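Local coordinates for protein GCN5-related N-acetyltransferase (Kribbella flavida, PDB 4MY0) that probably transfers the acetyl group of acetyl-coenzyme A to amines, perhaps aminoglycosides, and binds a coenzyme A analogue in its N-terminal acetyltransferase fold, at residues Q73-R78 with A350-T355; I128-G133 with G344-A349; L285-A290 with P314-R319. All coordinates share one frame; numbering follows the deposited sequence.

Contact 1. Residues Q73-R78 with A350-T355; sequences QWWGGR and ALYAGT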
loop_
_atom_site.group_PDB
_atom_site.type_symbol
_atom_site.label_atom_id
_atom_site.label_comp_id
_atom_site.label_asym_id
_atom_site.label_seq_id
_atom_site.Cartn_x
_atom_site.Cartn_y
_atom_site.Cartn_z
ATOM N N GLN C 73 -17.090 36.716 -4.958
ATOM C CA GLN C 73 -15.713 36.262 -4.768
ATOM C C GLN C 73 -14.857 37.435 -4.327
ATOM O O GLN C 73 -14.959 38.541 -4.870
ATOM C CB GLN C 73 -15.146 35.608 -6.030
ATOM C CG GLN C 73 -13.879 34.784 -5.763
ATOM C CD GLN C 73 -13.290 34.191 -7.025
ATOM O OE1 GLN C 73 -13.450 34.743 -8.112
ATOM N NE2 GLN C 73 -12.607 33.059 -6.888
ATOM N N TRP C 74 -14.035 37.204 -3.314
ATOM C CA TRP C 74 -13.180 38.268 -2.803
ATOM C C TRP C 74 -12.067 38.538 -3.804
ATOM O O TRP C 74 -11.447 37.601 -4.311
ATOM C CB TRP C 74 -12.576 37.851 -1.463
ATOM C CG TRP C 74 -13.551 37.909 -0.312
ATOM C CD1 TRP C 74 -14.297 36.880 0.198
ATOM C CD2 TRP C 74 -13.867 39.064 0.477
ATOM N NE1 TRP C 74 -15.055 37.329 1.256
ATOM C CE2 TRP C 74 -14.809 38.666 1.449
ATOM C CE3 TRP C 74 -13.444 40.397 0.451
ATOM C CZ2 TRP C 74 -15.340 39.556 2.386
ATOM C CZ3 TRP C 74 -13.961 41.279 1.388
ATOM C CH2 TRP C 74 -14.901 40.856 2.342
ATOM N N TRP C 75 -11.829 39.813 -4.103
ATOM C CA TRP C 75 -10.654 40.192 -4.882
ATOM C C TRP C 75 -10.058 41.473 -4.324
ATOM O O TRP C 75 -10.709 42.539 -4.335
ATOM C CB TRP C 75 -10.990 40.325 -6.371
ATOM C CG TRP C 75 -11.147 38.980 -7.038
ATOM C CD1 TRP C 75 -12.322 38.374 -7.398
ATOM C CD2 TRP C 75 -10.099 38.067 -7.394
ATOM N NE1 TRP C 75 -12.064 37.151 -7.973
ATOM C CE2 TRP C 75 -10.707 36.934 -7.977
ATOM C CE3 TRP C 75 -8.706 38.099 -7.284
ATOM C CZ2 TRP C 75 -9.968 35.841 -8.448
ATOM C CZ3 TRP C 75 -7.970 37.002 -7.745
ATOM C CH2 TRP C 75 -8.602 35.896 -8.321
ATOM N N GLY C 76 -8.831 41.356 -3.811
ATOM C CA GLY C 76 -8.170 42.462 -3.132
ATOM C C GLY C 76 -9.011 43.043 -2.017
ATOM O O GLY C 76 -9.067 44.261 -1.838
ATOM N N GLY C 77 -9.688 42.182 -1.262
ATOM C CA GLY C 77 -10.457 42.659 -0.122
ATOM C C GLY C 77 -11.795 43.317 -0.448
ATOM O O GLY C 77 -12.383 43.974 0.407
ATOM N N ARG C 78 -12.282 43.138 -1.676
ATOM C CA ARG C 78 -13.653 43.534 -2.009
ATOM C C ARG C 78 -14.443 42.363 -2.618
ATOM O O ARG C 78 -13.861 41.459 -3.227
ATOM C CB ARG C 78 -13.667 44.756 -2.936
ATOM C CG ARG C 78 -13.073 46.019 -2.308
ATOM C CD ARG C 78 -13.849 47.275 -2.710
ATOM N NE ARG C 78 -13.602 47.669 -4.093
ATOM C CZ ARG C 78 -14.522 48.183 -4.910
ATOM N NH1 ARG C 78 -15.773 48.360 -4.502
ATOM N NH2 ARG C 78 -14.194 48.509 -6.151
ATOM N N ALA C 350 -5.969 35.624 -16.046
ATOM C CA ALA C 350 -4.782 35.339 -15.240
ATOM C C ALA C 350 -4.164 36.634 -14.677
ATOM O O ALA C 350 -3.745 36.682 -13.514
ATOM C CB ALA C 350 -3.757 34.555 -16.044
ATOM N N LEU C 351 -4.110 37.679 -15.500
ATOM C CA LEU C 351 -3.616 38.979 -15.040
ATOM C C LEU C 351 -4.483 39.517 -13.894
ATOM O O LEU C 351 -3.962 40.007 -12.881
ATOM C CB LEU C 351 -3.590 39.981 -16.199
ATOM C CG LEU C 351 -3.328 41.438 -15.830
ATOM C CD1 LEU C 351 -1.914 41.580 -15.329
ATOM C CD2 LEU C 351 -3.598 42.408 -16.995
ATOM N N TYR C 352 -5.803 39.403 -14.052
ATOM C CA TYR C 352 -6.764 39.843 -13.035
ATOM C C TYR C 352 -6.536 39.097 -11.728
ATOM O O TYR C 352 -6.752 39.640 -10.640
ATOM C CB TYR C 352 -8.190 39.590 -13.529
ATOM C CG TYR C 352 -9.293 40.129 -12.636
ATOM C CD1 TYR C 352 -9.833 41.388 -12.867
ATOM C CD2 TYR C 352 -9.816 39.370 -11.587
ATOM C CE1 TYR C 352 -10.845 41.893 -12.067
ATOM C CE2 TYR C 352 -10.849 39.862 -10.781
ATOM C CZ TYR C 352 -11.353 41.129 -11.038
ATOM O OH TYR C 352 -12.364 41.655 -10.266
ATOM N N ALA C 353 -6.101 37.847 -11.844
ATOM C CA ALA C 353 -5.872 37.007 -10.675
ATOM C C ALA C 353 -4.508 37.242 -10.026
ATOM O O ALA C 353 -4.199 36.616 -9.014
ATOM C CB ALA C 353 -6.019 35.527 -11.050
ATOM N N GLY C 354 -3.685 38.108 -10.620
ATOM C CA GLY C 354 -2.361 38.395 -10.085
ATOM C C GLY C 354 -1.217 37.506 -10.578
ATOM O O GLY C 354 -0.126 37.521 -10.016
ATOM N N THR C 355 -1.442 36.729 -11.631
ATOM C CA THR C 355 -0.349 35.944 -12.212
ATOM C C THR C 355 0.718 36.902 -12.772
ATOM O O THR C 355 0.389 37.857 -13.471
ATOM C CB THR C 355 -0.888 35.006 -13.315
ATOM O OG1 THR C 355 -1.979 34.239 -12.786
ATOM C CG2 THR C 355 0.195 34.053 -13.836
#

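Contact 2. Residues I128-G133 with G344-A349; sequences IYRHLG and GSRGLA. With AC8 ([(2R,3R,4R,5R)-5-(6-amino-9H-purin-9-yl)-3,4-bis(phosphonooxy)tetrahydrofuran-2-yl]methyl (3R)-3-hydroxy-2,2-dimethyl-4-oxo-4-({3-oxo-3-[(2-sulfanylethyl)amino]propyl}amino)butyl dihydrogen diphosphate), chain L.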
loop_
_atom_site.group_PDB
_atom_site.type_symbol
_atom_site.label_atom_id
_atom_site.label_comp_id
_atom_site.label_asym_id
_atom_site.label_seq_id
_atom_site.Cartn_x
_atom_site.Cartn_y
_atom_site.Cartn_z
ATOM N N ILE C 128 -11.641 22.219 -22.950
ATOM C CA ILE C 128 -12.863 22.937 -23.306
ATOM C C ILE C 128 -12.901 24.327 -22.670
ATOM O O ILE C 128 -13.307 25.305 -23.299
ATOM C CB ILE C 128 -14.150 22.139 -22.951
ATOM C CG1 ILE C 128 -15.398 22.968 -23.270
ATOM C CG2 ILE C 128 -14.175 21.718 -21.468
ATOM C CD1 ILE C 128 -16.691 22.131 -23.288
ATOM N N TYR C 129 -12.441 24.429 -21.430
ATOM C CA TYR C 129 -12.532 25.704 -20.721
ATOM C C TYR C 129 -11.535 26.742 -21.235
ATOM O O TYR C 129 -11.875 27.926 -21.345
ATOM C CB TYR C 129 -12.454 25.487 -19.204
ATOM C CG TYR C 129 -13.572 24.580 -18.734
ATOM C CD1 TYR C 129 -14.903 24.977 -18.846
ATOM C CD2 TYR C 129 -13.301 23.306 -18.228
ATOM C CE1 TYR C 129 -15.946 24.140 -18.434
ATOM C CE2 TYR C 129 -14.328 22.463 -17.808
ATOM C CZ TYR C 129 -15.650 22.890 -17.916
ATOM O OH TYR C 129 -16.681 22.062 -17.503
ATOM N N ARG C 130 -10.328 26.308 -21.585
ATOM C CA ARG C 130 -9.361 27.228 -22.182
ATOM C C ARG C 130 -9.849 27.738 -23.547
ATOM O O ARG C 130 -9.674 28.905 -23.864
ATOM C CB ARG C 130 -7.983 26.559 -22.297
ATOM C CG ARG C 130 -7.263 26.487 -20.956
ATOM C CD ARG C 130 -5.901 25.803 -21.043
ATOM N NE ARG C 130 -5.151 26.083 -19.818
ATOM C CZ ARG C 130 -4.246 25.268 -19.289
ATOM N NH1 ARG C 130 -3.978 24.116 -19.883
ATOM N NH2 ARG C 130 -3.613 25.608 -18.169
ATOM N N HIS C 131 -10.450 26.858 -24.346
ATOM C CA HIS C 131 -11.046 27.272 -25.619
ATOM C C HIS C 131 -12.116 28.344 -25.404
ATOM O O HIS C 131 -12.289 29.231 -26.233
ATOM C CB HIS C 131 -11.662 26.066 -26.346
ATOM C CG HIS C 131 -10.663 25.214 -27.065
ATOM N ND1 HIS C 131 -9.591 25.743 -27.750
ATOM C CD2 HIS C 131 -10.575 23.871 -27.210
ATOM C CE1 HIS C 131 -8.879 24.763 -28.275
ATOM N NE2 HIS C 131 -9.457 23.617 -27.964
ATOM N N LEU C 132 -12.827 28.264 -24.281
ATOM C CA LEU C 132 -13.876 29.247 -23.970
ATOM C C LEU C 132 -13.352 30.485 -23.252
ATOM O O LEU C 132 -14.121 31.410 -22.963
ATOM C CB LEU C 132 -14.967 28.604 -23.109
ATOM C CG LEU C 132 -15.828 27.606 -23.869
ATOM C CD1 LEU C 132 -16.356 26.592 -22.904
ATOM C CD2 LEU C 132 -16.964 28.319 -24.574
ATOM N N GLY C 133 -12.058 30.503 -22.933
ATOM C CA GLY C 133 -11.469 31.697 -22.368
ATOM C C GLY C 133 -11.087 31.653 -20.896
ATOM O O GLY C 133 -10.583 32.644 -20.376
ATOM N N GLY C 344 -5.597 37.839 -24.688
ATOM C CA GLY C 344 -6.884 37.219 -24.947
ATOM C C GLY C 344 -7.599 37.067 -23.620
ATOM O O GLY C 344 -7.136 37.605 -22.609
ATOM N N SER C 345 -8.702 36.319 -23.608
ATOM C CA SER C 345 -9.455 36.088 -22.377
ATOM C C SER C 345 -8.656 35.354 -21.286
ATOM O O SER C 345 -8.737 35.713 -20.100
ATOM C CB SER C 345 -10.751 35.329 -22.678
ATOM O OG SER C 345 -11.430 34.981 -21.481
ATOM N N ARG C 346 -7.899 34.331 -21.675
ATOM C CA ARG C 346 -7.081 33.591 -20.715
ATOM C C ARG C 346 -6.062 34.509 -20.006
ATOM O O ARG C 346 -5.936 34.485 -18.777
ATOM C CB ARG C 346 -6.365 32.428 -21.414
ATOM C CG ARG C 346 -7.303 31.365 -22.024
ATOM C CD ARG C 346 -6.528 30.359 -22.850
ATOM N NE ARG C 346 -5.466 29.714 -22.066
ATOM C CZ ARG C 346 -4.482 28.979 -22.591
ATOM N NH1 ARG C 346 -3.567 28.444 -21.791
ATOM N NH2 ARG C 346 -4.407 28.776 -23.918
ATOM N N GLY C 347 -5.351 35.331 -20.776
ATOM C CA GLY C 347 -4.344 36.215 -20.206
ATOM C C GLY C 347 -4.975 37.292 -19.337
ATOM O O GLY C 347 -4.462 37.644 -18.263
ATOM N N LEU C 348 -6.101 37.820 -19.806
ATOM C CA LEU C 348 -6.865 38.804 -19.043
ATOM C C LEU C 348 -7.255 38.250 -17.660
ATOM O O LEU C 348 -7.003 38.877 -16.618
ATOM C CB LEU C 348 -8.121 39.177 -19.834
ATOM C CG LEU C 348 -9.026 40.210 -19.183
ATOM C CD1 LEU C 348 -8.254 41.503 -19.004
ATOM C CD2 LEU C 348 -10.294 40.407 -20.019
ATOM N N ALA C 349 -7.864 37.070 -17.655
ATOM C CA ALA C 349 -8.255 36.421 -16.401
ATOM C C ALA C 349 -7.049 36.157 -15.485
ATOM O O ALA C 349 -7.104 36.418 -14.283
ATOM C CB ALA C 349 -9.004 35.125 -16.685
HETATM N N1A AC8 L . -9.872 15.293 -23.050
HETATM O O1A AC8 L . -17.602 20.943 -27.010
HETATM P P1A AC8 L . -16.817 19.641 -27.061
HETATM C C1B AC8 L . -12.012 18.863 -26.033
HETATM S S1P AC8 L . -15.736 20.050 -15.479
HETATM C C2A AC8 L . -9.271 16.168 -23.878
HETATM O O2A AC8 L . -17.220 18.621 -28.088
HETATM P P2A AC8 L . -17.841 17.959 -24.959
HETATM C C2B AC8 L . -12.460 18.623 -27.457
HETATM O O2B AC8 L . -11.445 17.913 -28.178
HETATM O O2C AC8 L . -12.675 17.642 -30.348
HETATM C C2P AC8 L . -16.226 18.823 -16.741
HETATM N N3A AC8 L . -10.000 17.036 -24.594
HETATM O O3A AC8 L . -16.838 19.058 -25.571
HETATM C C3B AC8 L . -12.651 20.057 -27.962
HETATM O O3B AC8 L . -11.369 20.616 -28.270
HETATM P P3B AC8 L . -10.741 20.774 -29.759
HETATM O O3C AC8 L . -12.596 15.773 -28.667
HETATM C C3P AC8 L . -17.054 17.859 -15.921
HETATM C C4A AC8 L . -11.357 17.038 -24.482
HETATM O O4A AC8 L . -19.225 18.173 -25.533
HETATM C C4B AC8 L . -13.112 20.832 -26.742
HETATM O O4B AC8 L . -12.717 20.040 -25.616
HETATM O O4C AC8 L . -10.496 16.409 -29.913
HETATM P P4C AC8 L . -11.829 16.864 -29.366
HETATM N N4P AC8 L . -17.601 16.689 -16.604
HETATM C C5A AC8 L . -11.992 16.150 -23.627
HETATM O O5A AC8 L . -17.173 16.618 -25.053
HETATM C C5B AC8 L . -14.621 21.049 -26.707
HETATM O O5B AC8 L . -15.245 19.892 -27.253
HETATM C C5P AC8 L . -16.973 15.609 -17.055
HETATM O O5P AC8 L . -15.752 15.513 -17.001
HETATM C C6A AC8 L . -11.215 15.259 -22.895
HETATM N N6A AC8 L . -11.791 14.365 -22.050
HETATM O O6A AC8 L . -17.836 18.390 -23.413
HETATM C C6P AC8 L . -17.860 14.520 -17.611
HETATM N N7A AC8 L . -13.327 16.365 -23.720
HETATM O O7A AC8 L . -10.878 19.439 -30.453
HETATM C C7P AC8 L . -17.274 13.706 -18.774
HETATM C C8A AC8 L . -13.510 17.375 -24.608
HETATM O O8A AC8 L . -11.554 21.887 -30.392
HETATM N N8P AC8 L . -17.145 14.611 -19.921
HETATM N N9A AC8 L . -12.306 17.767 -25.075
HETATM O O9A AC8 L . -9.300 21.135 -29.472
HETATM C C9P AC8 L . -18.085 15.371 -20.478
HETATM O O9P AC8 L . -19.228 15.356 -20.053
HETATM C CAP AC8 L . -17.726 16.245 -21.668
HETATM O OAP AC8 L . -16.843 15.540 -22.542
HETATM C CBP AC8 L . -17.048 17.570 -21.292
HETATM C CCP AC8 L . -16.666 18.292 -22.594
HETATM C CDP AC8 L . -18.008 18.450 -20.498
HETATM C CEP AC8 L . -15.785 17.340 -20.478
#

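Contact 3. Residues L285-A290 with P314-R319; sequences LDAPAA and PAQSGR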
loop_
_atom_site.group_PDB
_atom_site.type_symbol
_atom_site.label_atom_id
_atom_site.label_comp_id
_atom_site.label_asym_id
_atom_site.label_seq_id
_atom_site.Cartn_x
_atom_site.Cartn_y
_atom_site.Cartn_z
ATOM N N LEU C 285 -16.117 38.213 -17.635
ATOM C CA LEU C 285 -17.255 38.339 -18.551
ATOM C C LEU C 285 -17.571 39.795 -18.910
ATOM O O LEU C 285 -18.106 40.074 -19.991
ATOM C CB LEU C 285 -18.507 37.707 -17.942
ATOM C CG LEU C 285 -18.386 36.286 -17.409
ATOM C CD1 LEU C 285 -19.719 35.833 -16.845
ATOM C CD2 LEU C 285 -17.921 35.368 -18.519
ATOM N N ASP C 286 -17.281 40.710 -17.983
ATOM C CA ASP C 286 -17.503 42.144 -18.195
ATOM C C ASP C 286 -16.321 42.865 -17.537
ATOM O O ASP C 286 -16.393 43.250 -16.368
ATOM C CB ASP C 286 -18.846 42.569 -17.563
ATOM C CG ASP C 286 -19.112 44.086 -17.647
ATOM O OD1 ASP C 286 -20.260 44.489 -17.349
ATOM O OD2 ASP C 286 -18.201 44.881 -17.991
ATOM N N ALA C 287 -15.238 43.048 -18.288
ATOM C CA ALA C 287 -13.987 43.538 -17.711
ATOM C C ALA C 287 -14.060 44.906 -17.017
ATOM O O ALA C 287 -13.488 45.060 -15.936
ATOM C CB ALA C 287 -12.843 43.496 -18.743
ATOM N N PRO C 288 -14.747 45.904 -17.623
ATOM C CA PRO C 288 -14.828 47.173 -16.885
ATOM C C PRO C 288 -15.481 46.998 -15.523
ATOM O O PRO C 288 -15.020 47.601 -14.549
ATOM C CB PRO C 288 -15.708 48.057 -17.787
ATOM C CG PRO C 288 -15.442 47.545 -19.168
ATOM C CD PRO C 288 -15.262 46.039 -19.002
ATOM N N ALA C 289 -16.525 46.176 -15.449
ATOM C CA ALA C 289 -17.252 46.008 -14.190
ATOM C C ALA C 289 -16.446 45.163 -13.215
ATOM O O ALA C 289 -16.492 45.388 -12.011
ATOM C CB ALA C 289 -18.634 45.395 -14.427
ATOM N N ALA C 290 -15.717 44.178 -13.733
ATOM C CA ALA C 290 -14.818 43.377 -12.896
ATOM C C ALA C 290 -13.708 44.251 -12.286
ATOM O O ALA C 290 -13.325 44.087 -11.116
ATOM C CB ALA C 290 -14.201 42.233 -13.724
ATOM N N PRO C 314 -17.425 40.017 -27.201
ATOM C CA PRO C 314 -17.035 41.163 -28.027
ATOM C C PRO C 314 -17.126 42.503 -27.295
ATOM O O PRO C 314 -16.334 43.405 -27.578
ATOM C CB PRO C 314 -18.046 41.115 -29.178
ATOM C CG PRO C 314 -18.405 39.665 -29.292
ATOM C CD PRO C 314 -18.427 39.167 -27.873
ATOM N N ALA C 315 -18.070 42.638 -26.371
ATOM C CA ALA C 315 -18.195 43.883 -25.613
ATOM C C ALA C 315 -16.924 44.222 -24.803
ATOM O O ALA C 315 -16.658 45.397 -24.525
ATOM C CB ALA C 315 -19.423 43.832 -24.709
ATOM N N GLN C 316 -16.154 43.193 -24.433
ATOM C CA GLN C 316 -14.894 43.362 -23.703
ATOM C C GLN C 316 -13.731 43.696 -24.624
ATOM O O GLN C 316 -12.667 44.125 -24.162
ATOM C CB GLN C 316 -14.506 42.058 -22.964
ATOM C CG GLN C 316 -15.385 41.716 -21.808
ATOM C CD GLN C 316 -14.725 40.770 -20.838
ATOM O OE1 GLN C 316 -14.756 41.007 -19.631
ATOM N NE2 GLN C 316 -14.125 39.690 -21.351
ATOM N N SER C 317 -13.900 43.455 -25.918
ATOM C CA SER C 317 -12.762 43.509 -26.830
ATOM C C SER C 317 -12.418 44.925 -27.257
ATOM O O SER C 317 -13.277 45.807 -27.249
ATOM C CB SER C 317 -13.017 42.644 -28.057
ATOM O OG SER C 317 -13.092 41.281 -27.679
ATOM N N GLY C 318 -11.161 45.132 -27.642
ATOM C CA GLY C 318 -10.706 46.453 -28.066
ATOM C C GLY C 318 -9.671 47.022 -27.119
ATOM O O GLY C 318 -9.172 46.319 -26.218
ATOM N N ARG C 319 -9.340 48.297 -27.316
ATOM C CA ARG C 319 -8.307 48.937 -26.516
ATOM C C ARG C 319 -8.889 49.719 -25.347
ATOM O O ARG C 319 -9.762 50.573 -25.512
ATOM C CB ARG C 319 -7.434 49.851 -27.370
ATOM C CG ARG C 319 -6.249 50.390 -26.601
ATOM C CD ARG C 319 -5.282 51.057 -27.533
ATOM N NE ARG C 319 -4.112 51.585 -26.844
ATOM C CZ ARG C 319 -2.890 51.544 -27.358
ATOM N NH1 ARG C 319 -2.701 50.979 -28.545
ATOM N NH2 ARG C 319 -1.860 52.054 -26.693
#

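Contact 1. Residues Q73-R78 with A350-T355
Trp75 and Tyr352 meet edge to face where strand 61-75 faces the end of helix 345-352. Trp75 ends the strand, where a type I' turn through Gly76 and Gly77 reverses the chain toward Arg78, and its side chain sets out toward the segment 350-355. From CB the packing begins at CG, with Tyr352 CE2 3.9 Å from Trp75 CG, and the other pyrrole atoms lie nearly as close to that same carbon, which sits over one indole face but off toward the rim. Tyr352 therefore presents an edge to a face, a T-shaped stack with the phenol and pyrrole centroids 5.2 Å apart and the planes at 70°. Tyr352 can reach this far because its CG swings anti to the backbone N (chi1 -174°), out from the last helical turn. Along the pyrrole edge, Trp75 NE1 donates to Gln73 OE1 at 2.8 Å, approaching from above the carbonyl plane, and this bond helps to fix the rotation of the ring. The six-membered ring continues past the tyrosine: Trp75 CZ3 is 3.6 Å from Ala353 CA, and Trp75 CH2 ends 3.8 Å from Ala353 CB. Just beyond, Gly354 closes the helix in a Schellman motif. Tyr352 OH is hydrogen-bonded to Ala290 O, while Arg294 makes a cation-pi contact with the phenol ring and donates to Tyr352 O. Strand 61-75 of the first acetyltransferase domain thus meets helix 345-352 of the sterol-carrier-like domain without any hydrogen bond between the two segments. Cohesion there comes from dispersion and from the tyrosine's C-H edge against the indole pi cloud, with the indole N-H taken up by Gln73 within its own segment and the phenol hydroxyl by Ala290 O.

Contact 2. Residues I128-G133 with G344-A349
One hydrogen bond joins the two segments: Ser345 OG donates to Gly133 O at 2.7 Å, tilted 28° from the carbonyl plane. Ser345 OG, turned anti to its own backbone N (chi1 174°), projects from the first turn of helix 345-352, just after the N-cap Gly344. The acceptor belongs to the Schellman glycine just after helix 126-131, so the end of one helix meets the start of another.

Beside this bond the contact is one of arginines. Arg130 runs extended, and its CD lies 3.6 Å above one face of the Arg346 guanidinium, near the rim. Arg346, bent at chi3, brings NH1 to 3.5 Å from Arg130 NE, the two planes 35° apart. Both these nitrogens form salt bridges to Glu135 OE2, which probably offsets the paired charge. Arg130 NH1 and NH2 go on to carbonyls of Val267 and His264 of a second subunit.

In the GNAT fold, the helix that carries Tyr129 borders the cofactor cleft, and here helix 126-131 lies against the coenzyme A analogue AC8.

Ligand contacts fall on the other flank of that helix. Tyr129 OH is 3.0 Å from the thiol sulfur S1P, near the ring plane, while Ile128 CG2 covers the centre of one face of the same ring at 3.6 Å. Ile128 CD1 packs against the pantetheine carbon CCP at 3.9 Å.

Contact 3. Residues L285-A290 with P314-R319
Gln316, by far the largest contributor of buried surface, lays its side chain against the backbone that leads from Leu285 into Ala287. Its CG sits beside its own backbone N (chi1 -70°) and the chain then runs extended, carrying the amide across to the start of helix 287-293. There Gln316 OE1 stands over the Leu285-Asp286 peptide, 3.1 Å from Leu285 C, and touches the methyl of Ala287, with CB at 3.3 Å. The carboxamide carbon, CD, also lies 3.6 Å from Leu285 O. The other end of the amide is held from outside: NE2 donates to Asp310 OD1 and, weakly, to Leu284 O, so the group is bound on its nitrogen side, with its oxygen lying against the backbone.

Leu285 takes part through its carbonyl group rather than its side chain. Its CB points away from the 314-319 segment, and the side chain packs on Leu108, Ser111 and Arg112 of helix 99-113 in the first acetyltransferase domain, while backbone bonds tie Leu285 and Asp286 to Pro117.

Ala287, whose CB points toward the 314-319 segment, opens the helix. The residue before it, Asp286, is the N-cap: its OD2 accepts a weak bond from Ala289 N at 3.3 Å. Gln316 itself closes a short 3-10 segment that leads into the strand 318-325, and its carbonyl accepts from Trp320 NE1.

What results is an Asp-capped helix start leaving strand 274-284, with the amide of Gln316, from the 3-10 turn before strand 318-325, laid against it, probably near where the acetyltransferase part gives way to the sterol-carrier-like domain.

Overall arrangement
All three contacts lie where the sterol-carrier-like domain meets or joins the acetyltransferase part. Contacts 1 and 2 use successive pieces of helix 345-352, the centres of the two contacts about 16 Å apart; the helix meets helix 126-131 with its first turn and strand 61-75 with its last. Contact 3 lies about 16 Å from contact 1 by centres, yet the two touch where Tyr352 OH is 2.7 Å from Ala290 O. Contact 2 is nearer, about 13 Å between centres, with Leu348 CD2 packed 4.1 Å from Gln316 NE2. Of the three, contact 2 holds residues that touch AC8; the side chain of Leu285 in contact 3 is about 11 Å from that of Tyr129.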